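Long-range contacts in hemolysin-related protein (Vibrio cholerae serotype O1, PDB 6MLT), which is a secreted, metal-binding biofilm matrix protein with a beta-prism lectin domain, likely to act in biofilm adhesion: residues A[477-482]-A[490-495]; A[464-469]-A[500-505]. One frame throughout, in Å; residues are numbered along the deposited sequence.

Contact 1 of 2, residues A[477-482]-A[490-495]; sequences GVSAYD and EVLVQD. With NA (sodium ion), chain H.
A beta hairpin whose connecting loop wraps a sodium ion forms this contact: strands 478-481 and 490-494 run antiparallel, and Asp482 and Glu490 close the metal site at the loop end. The spacing of the ligands, at every second residue from Asp482 to Glu490, recalls the metal loops of FG-GAP-type propeller repeats. Asp482 reaches the ion through OD1 alone, 2.3 Å from the sodium. Glu490 turns both carboxylate oxygens to it, unevenly: OE2 lies 2.3 Å from the sodium and OE1 2.9 Å. A bend at chi2 (74°) folds the glutamate chain back toward the loop, and its carboxylate plane stands 61° from that of Asp482. Thr484, Asp486 and the carbonyl of Ile488 complete the site, while the amides of Gly485 and Gly487 hold the Asp482 carboxylate.

From there the backbones pair in two hydrogen-bonded couples. Glu490 N gives a bent bond (143°) to Tyr481 O, whereas Leu492 N reaches Ser479 O almost straight, at 2.8 Å; the return bonds run from Tyr481 N to Glu490 O and from Ser479 N to Leu492 O. Near the open end a water takes over, accepting from Gln494 N and donating to Gly477 O.

On one face, Leu492 lays CD1 beside Tyr481 CB at 4.0 Å and CB against Ser479 OG, whose hydroxyl is hydrogen-bonded to Pro524 O. On the other, CG1 of Val478 and CG1 of Val493 lie side by side, 3.9 Å apart. Tyr481 and Leu492 pack on strand 525-527 and Val491 and Val493 on strand 452-457, so the hairpin is sandwiched between two neighbouring sheets, with strand 498-502 bonded along the edge of 490-494.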
loop_
_atom_site.group_PDB
_atom_site.type_symbol
_atom_site.label_atom_id
_atom_site.label_comp_id
_atom_site.label_asym_id
_atom_site.label_seq_id
_atom_site.Cartn_x
_atom_site.Cartn_y
_atom_site.Cartn_z
ATOM N N GLY A 477 15.621 -6.723 5.775
ATOM C CA GLY A 477 14.355 -6.072 5.537
ATOM C C GLY A 477 13.967 -5.081 6.622
ATOM O O GLY A 477 14.600 -4.981 7.670
ATOM N N VAL A 478 12.900 -4.346 6.323
ATOM C CA VAL A 478 12.265 -3.414 7.239
ATOM C C VAL A 478 10.761 -3.558 7.053
ATOM O O VAL A 478 10.285 -4.076 6.041
ATOM C CB VAL A 478 12.693 -1.955 6.980
ATOM C CG1 VAL A 478 14.186 -1.783 7.237
ATOM C CG2 VAL A 478 12.349 -1.543 5.554
ATOM N N SER A 479 10.010 -3.090 8.048
ATOM C CA SER A 479 8.562 -2.974 7.930
ATOM C C SER A 479 8.130 -1.718 8.673
ATOM O O SER A 479 8.955 -0.991 9.233
ATOM C CB SER A 479 7.851 -4.222 8.466
ATOM O OG SER A 479 8.001 -4.321 9.867
ATOM N N ALA A 480 6.825 -1.464 8.674
ATOM C CA ALA A 480 6.284 -0.228 9.223
ATOM C C ALA A 480 5.065 -0.532 10.079
ATOM O O ALA A 480 4.311 -1.470 9.803
ATOM C CB ALA A 480 5.895 0.749 8.112
ATOM N N TYR A 481 4.875 0.282 11.115
ATOM C CA TYR A 481 3.704 0.201 11.978
ATOM C C TYR A 481 3.658 1.447 12.858
ATOM O O TYR A 481 4.700 1.976 13.260
ATOM C CB TYR A 481 3.723 -1.064 12.848
ATOM C CG TYR A 481 2.628 -1.065 13.896
ATOM C CD1 TYR A 481 1.288 -1.060 13.523
ATOM C CD2 TYR A 481 2.931 -1.045 15.254
ATOM C CE1 TYR A 481 0.276 -1.032 14.474
ATOM C CE2 TYR A 481 1.925 -1.022 16.217
ATOM C CZ TYR A 481 0.602 -1.011 15.818
ATOM O OH TYR A 481 -0.402 -0.987 16.760
ATOM N N ASP A 482 2.439 1.899 13.160
ATOM C CA ASP A 482 2.207 3.063 14.019
ATOM C C ASP A 482 2.030 2.570 15.450
ATOM O O ASP A 482 0.917 2.317 15.911
ATOM C CB ASP A 482 0.986 3.848 13.545
ATOM C CG ASP A 482 0.673 5.040 14.430
ATOM O OD1 ASP A 482 1.528 5.421 15.261
ATOM O OD2 ASP A 482 -0.439 5.588 14.309
ATOM N N GLU A 490 6.028 4.262 12.461
ATOM C CA GLU A 490 7.415 4.034 12.822
ATOM C C GLU A 490 8.005 2.950 11.913
ATOM O O GLU A 490 7.290 2.241 11.200
ATOM C CB GLU A 490 7.526 3.632 14.298
ATOM C CG GLU A 490 7.356 4.785 15.296
ATOM C CD GLU A 490 5.913 5.270 15.456
ATOM O OE1 GLU A 490 5.027 4.444 15.769
ATOM O OE2 GLU A 490 5.664 6.486 15.274
ATOM N N VAL A 491 9.332 2.835 11.941
ATOM C CA VAL A 491 10.077 1.873 11.140
ATOM C C VAL A 491 10.597 0.767 12.049
ATOM O O VAL A 491 11.152 1.034 13.124
ATOM C CB VAL A 491 11.256 2.540 10.403
ATOM C CG1 VAL A 491 11.897 1.552 9.427
ATOM C CG2 VAL A 491 10.801 3.802 9.690
ATOM N N LEU A 492 10.439 -0.474 11.600
ATOM C CA LEU A 492 10.943 -1.642 12.307
ATOM C C LEU A 492 12.138 -2.173 11.534
ATOM O O LEU A 492 12.018 -2.477 10.344
ATOM C CB LEU A 492 9.872 -2.724 12.440
ATOM C CG LEU A 492 8.631 -2.396 13.264
ATOM C CD1 LEU A 492 7.675 -1.495 12.495
ATOM C CD2 LEU A 492 7.943 -3.685 13.658
ATOM N N VAL A 493 13.283 -2.274 12.210
ATOM C CA VAL A 493 14.548 -2.603 11.573
ATOM C C VAL A 493 15.246 -3.686 12.386
ATOM O O VAL A 493 14.964 -3.895 13.566
ATOM C CB VAL A 493 15.470 -1.369 11.427
ATOM C CG1 VAL A 493 14.726 -0.219 10.765
ATOM C CG2 VAL A 493 16.030 -0.937 12.780
ATOM N N GLN A 494 16.195 -4.350 11.738
ATOM C CA GLN A 494 16.934 -5.467 12.304
ATOM C C GLN A 494 18.379 -5.362 11.840
ATOM O O GLN A 494 18.632 -5.008 10.683
ATOM C CB GLN A 494 16.326 -6.800 11.846
ATOM C CG GLN A 494 17.136 -8.035 12.207
ATOM C CD GLN A 494 17.041 -8.364 13.683
ATOM O OE1 GLN A 494 15.954 -8.380 14.255
ATOM N NE2 GLN A 494 18.180 -8.609 14.312
ATOM N N ASP A 495 19.328 -5.647 12.736
ATOM C CA ASP A 495 20.707 -5.824 12.290
ATOM C C ASP A 495 21.259 -7.140 12.829
ATOM O O ASP A 495 20.501 -8.100 12.982
ATOM C CB ASP A 495 21.579 -4.609 12.657
ATOM C CG ASP A 495 21.829 -4.433 14.155
ATOM O OD1 ASP A 495 21.385 -5.244 14.993
ATOM O OD2 ASP A 495 22.518 -3.439 14.482
HETATM NA NA NA H . 3.380 6.708 15.202
HETATM O O HOH W 1 16.699 -3.648 9.038
#

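Contact 2 of 2, residues A[464-469]-A[500-505]; sequences WSVAND and RILDGQ
With chi1 at 52°, Trp464 tucks CG over its own main chain, N to one side and C to the other, which carries the indole across to residues 503-505, and a bend at chi3 (-65°) swings the Arg500 guanidinium to the end of strand 462-467. Trp464 NE1 donates a nearly straight bond (172°) to Gly504 O, 2.8 Å away. That oxygen lies in the indole plane, although the N-H meets it from above the carbonyl plane. Next to it, Trp464 CD1 stands 3.4 Å from Gln505 O, also at the ring edge.

Strand 462-467 is an outer strand of one four-stranded antiparallel sheet and 498-502 an inner strand of the next, an order of consecutive sheets consistent with neighbouring blades of a beta propeller; the segment axes come within 10.8 Å, and side chains span the space between. Leu502 fills the middle, its CD1 3.8 Å from Trp464 CH2 and 4.2 Å from Val466 CB.

At the other end Arg500 NH2 makes two bonds, to Ala467 O at 2.9 Å and to Asn468 OD1 at 2.8 Å. The amide and guanidinium planes are nearly coplanar, and the arginine N-H arrives on a lone pair of OD1. Two waters in the guanidinium plane extend the network, one joining NH1 to Ala467 O and the other NE to Asn468 OD1. The Asn468 amide is held on its second side too, since its ND2 donates to Gln494 O.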
loop_
_atom_site.group_PDB
_atom_site.type_symbol
_atom_site.label_atom_id
_atom_site.label_comp_id
_atom_site.label_asym_id
_atom_site.label_seq_id
_atom_site.Cartn_x
_atom_site.Cartn_y
_atom_site.Cartn_z
ATOM N N TRP A 464 16.740 11.063 6.537
ATOM C CA TRP A 464 17.639 10.684 7.615
ATOM C C TRP A 464 18.304 9.352 7.288
ATOM O O TRP A 464 17.873 8.619 6.390
ATOM C CB TRP A 464 16.902 10.608 8.960
ATOM C CG TRP A 464 15.636 9.767 9.041
ATOM C CD1 TRP A 464 14.353 10.229 9.042
ATOM C CD2 TRP A 464 15.542 8.339 9.193
ATOM N NE1 TRP A 464 13.466 9.183 9.182
ATOM C CE2 TRP A 464 14.172 8.013 9.272
ATOM C CE3 TRP A 464 16.481 7.307 9.269
ATOM C CZ2 TRP A 464 13.719 6.697 9.421
ATOM C CZ3 TRP A 464 16.025 5.995 9.411
ATOM C CH2 TRP A 464 14.656 5.707 9.481
ATOM N N SER A 465 19.378 9.066 8.028
ATOM C CA SER A 465 20.135 7.823 7.914
ATOM C C SER A 465 20.550 7.373 9.308
ATOM O O SER A 465 21.071 8.175 10.088
ATOM C CB SER A 465 21.376 8.011 7.028
ATOM O OG SER A 465 22.198 6.855 7.014
ATOM N N VAL A 466 20.316 6.102 9.622
ATOM C CA VAL A 466 20.614 5.549 10.940
ATOM C C VAL A 466 21.531 4.349 10.764
ATOM O O VAL A 466 21.161 3.366 10.109
ATOM C CB VAL A 466 19.333 5.160 11.692
ATOM C CG1 VAL A 466 19.658 4.336 12.932
ATOM C CG2 VAL A 466 18.566 6.419 12.081
ATOM N N ALA A 467 22.716 4.420 11.365
ATOM C CA ALA A 467 23.678 3.335 11.246
ATOM C C ALA A 467 23.059 2.034 11.733
ATOM O O ALA A 467 22.381 1.994 12.765
ATOM C CB ALA A 467 24.948 3.655 12.039
ATOM N N ASN A 468 23.306 0.968 10.974
ATOM C CA ASN A 468 22.656 -0.324 11.183
ATOM C C ASN A 468 23.557 -1.374 10.537
ATOM O O ASN A 468 23.621 -1.457 9.304
ATOM C CB ASN A 468 21.256 -0.324 10.575
ATOM C CG ASN A 468 20.425 -1.534 10.979
ATOM O OD1 ASN A 468 19.984 -1.654 12.128
ATOM N ND2 ASN A 468 20.191 -2.433 10.022
ATOM N N ASP A 469 24.249 -2.160 11.364
ATOM C CA ASP A 469 25.312 -3.059 10.900
ATOM C C ASP A 469 24.718 -4.244 10.153
ATOM O O ASP A 469 24.142 -5.150 10.763
ATOM C CB ASP A 469 26.142 -3.539 12.092
ATOM C CG ASP A 469 27.057 -4.733 11.754
ATOM O OD1 ASP A 469 27.287 -5.027 10.557
ATOM O OD2 ASP A 469 27.553 -5.386 12.705
ATOM N N ARG A 500 15.099 -2.897 16.268
ATOM C CA ARG A 500 14.852 -1.552 16.765
ATOM C C ARG A 500 13.633 -0.941 16.094
ATOM O O ARG A 500 13.249 -1.317 14.982
ATOM C CB ARG A 500 16.077 -0.645 16.557
ATOM C CG ARG A 500 17.278 -1.048 17.413
ATOM C CD ARG A 500 18.459 -0.124 17.185
ATOM N NE ARG A 500 18.973 -0.226 15.825
ATOM C CZ ARG A 500 19.834 0.628 15.280
ATOM N NH1 ARG A 500 20.279 1.664 15.980
ATOM N NH2 ARG A 500 20.246 0.453 14.026
ATOM N N ILE A 501 13.030 0.009 16.799
ATOM C CA ILE A 501 11.932 0.821 16.292
ATOM C C ILE A 501 12.451 2.240 16.121
ATOM O O ILE A 501 13.007 2.821 17.063
ATOM C CB ILE A 501 10.723 0.788 17.240
ATOM C CG1 ILE A 501 10.261 -0.653 17.458
ATOM C CG2 ILE A 501 9.578 1.660 16.694
ATOM C CD1 ILE A 501 9.281 -0.799 18.613
ATOM N N LEU A 502 12.278 2.793 14.924
ATOM C CA LEU A 502 12.780 4.116 14.584
ATOM C C LEU A 502 11.623 5.071 14.304
ATOM O O LEU A 502 10.627 4.698 13.673
ATOM C CB LEU A 502 13.694 4.064 13.365
ATOM C CG LEU A 502 14.837 3.041 13.408
ATOM C CD1 LEU A 502 15.681 3.135 12.148
ATOM C CD2 LEU A 502 15.708 3.240 14.652
ATOM N N ASP A 503 11.780 6.311 14.750
ATOM C CA ASP A 503 10.802 7.347 14.457
ATOM C C ASP A 503 10.772 7.609 12.955
ATOM O O ASP A 503 11.819 7.741 12.314
ATOM C CB ASP A 503 11.159 8.617 15.224
ATOM C CG ASP A 503 10.216 9.763 14.930
ATOM O OD1 ASP A 503 9.024 9.668 15.286
ATOM O OD2 ASP A 503 10.675 10.762 14.341
ATOM N N GLY A 504 9.565 7.669 12.393
ATOM C CA GLY A 504 9.440 7.840 10.953
ATOM C C GLY A 504 10.011 9.152 10.459
ATOM O O GLY A 504 10.628 9.208 9.392
ATOM N N GLN A 505 9.808 10.229 11.221
ATOM C CA GLN A 505 10.190 11.552 10.748
ATOM C C GLN A 505 11.678 11.834 10.911
ATOM O O GLN A 505 12.242 12.611 10.129
ATOM C CB GLN A 505 9.386 12.618 11.490
ATOM C CG GLN A 505 7.926 12.686 11.082
ATOM C CD GLN A 505 7.137 13.700 11.890
ATOM O OE1 GLN A 505 6.927 14.830 11.455
ATOM N NE2 GLN A 505 6.684 13.294 13.066
HETATM O O HOH W 2 22.374 3.480 15.025
HETATM O O HOH W 3 18.687 -2.669 14.345
#

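How the contacts relate
The two contacts lie with centres about 9 Å apart, on the same side of the chain's centre, and contact 1 is nested within the loop that contact 2 closes. Along the chain the order is 464-469, 477-482, 490-495, 500-505. Strands 490-494 and 498-502 are neighbours in one sheet, joined by main-chain hydrogen bonds, probably including Leu502 N to Val491 O (2.8 Å). Contact 1 thus builds the first hairpin of that four-stranded sheet, and contact 2 fastens its third strand to the preceding sheet, which contains 462-467. The two sheets are consecutive, consistent with neighbouring propeller blades: main-chain pairing holds the hairpin within the later one, and side chains join it to the earlier one.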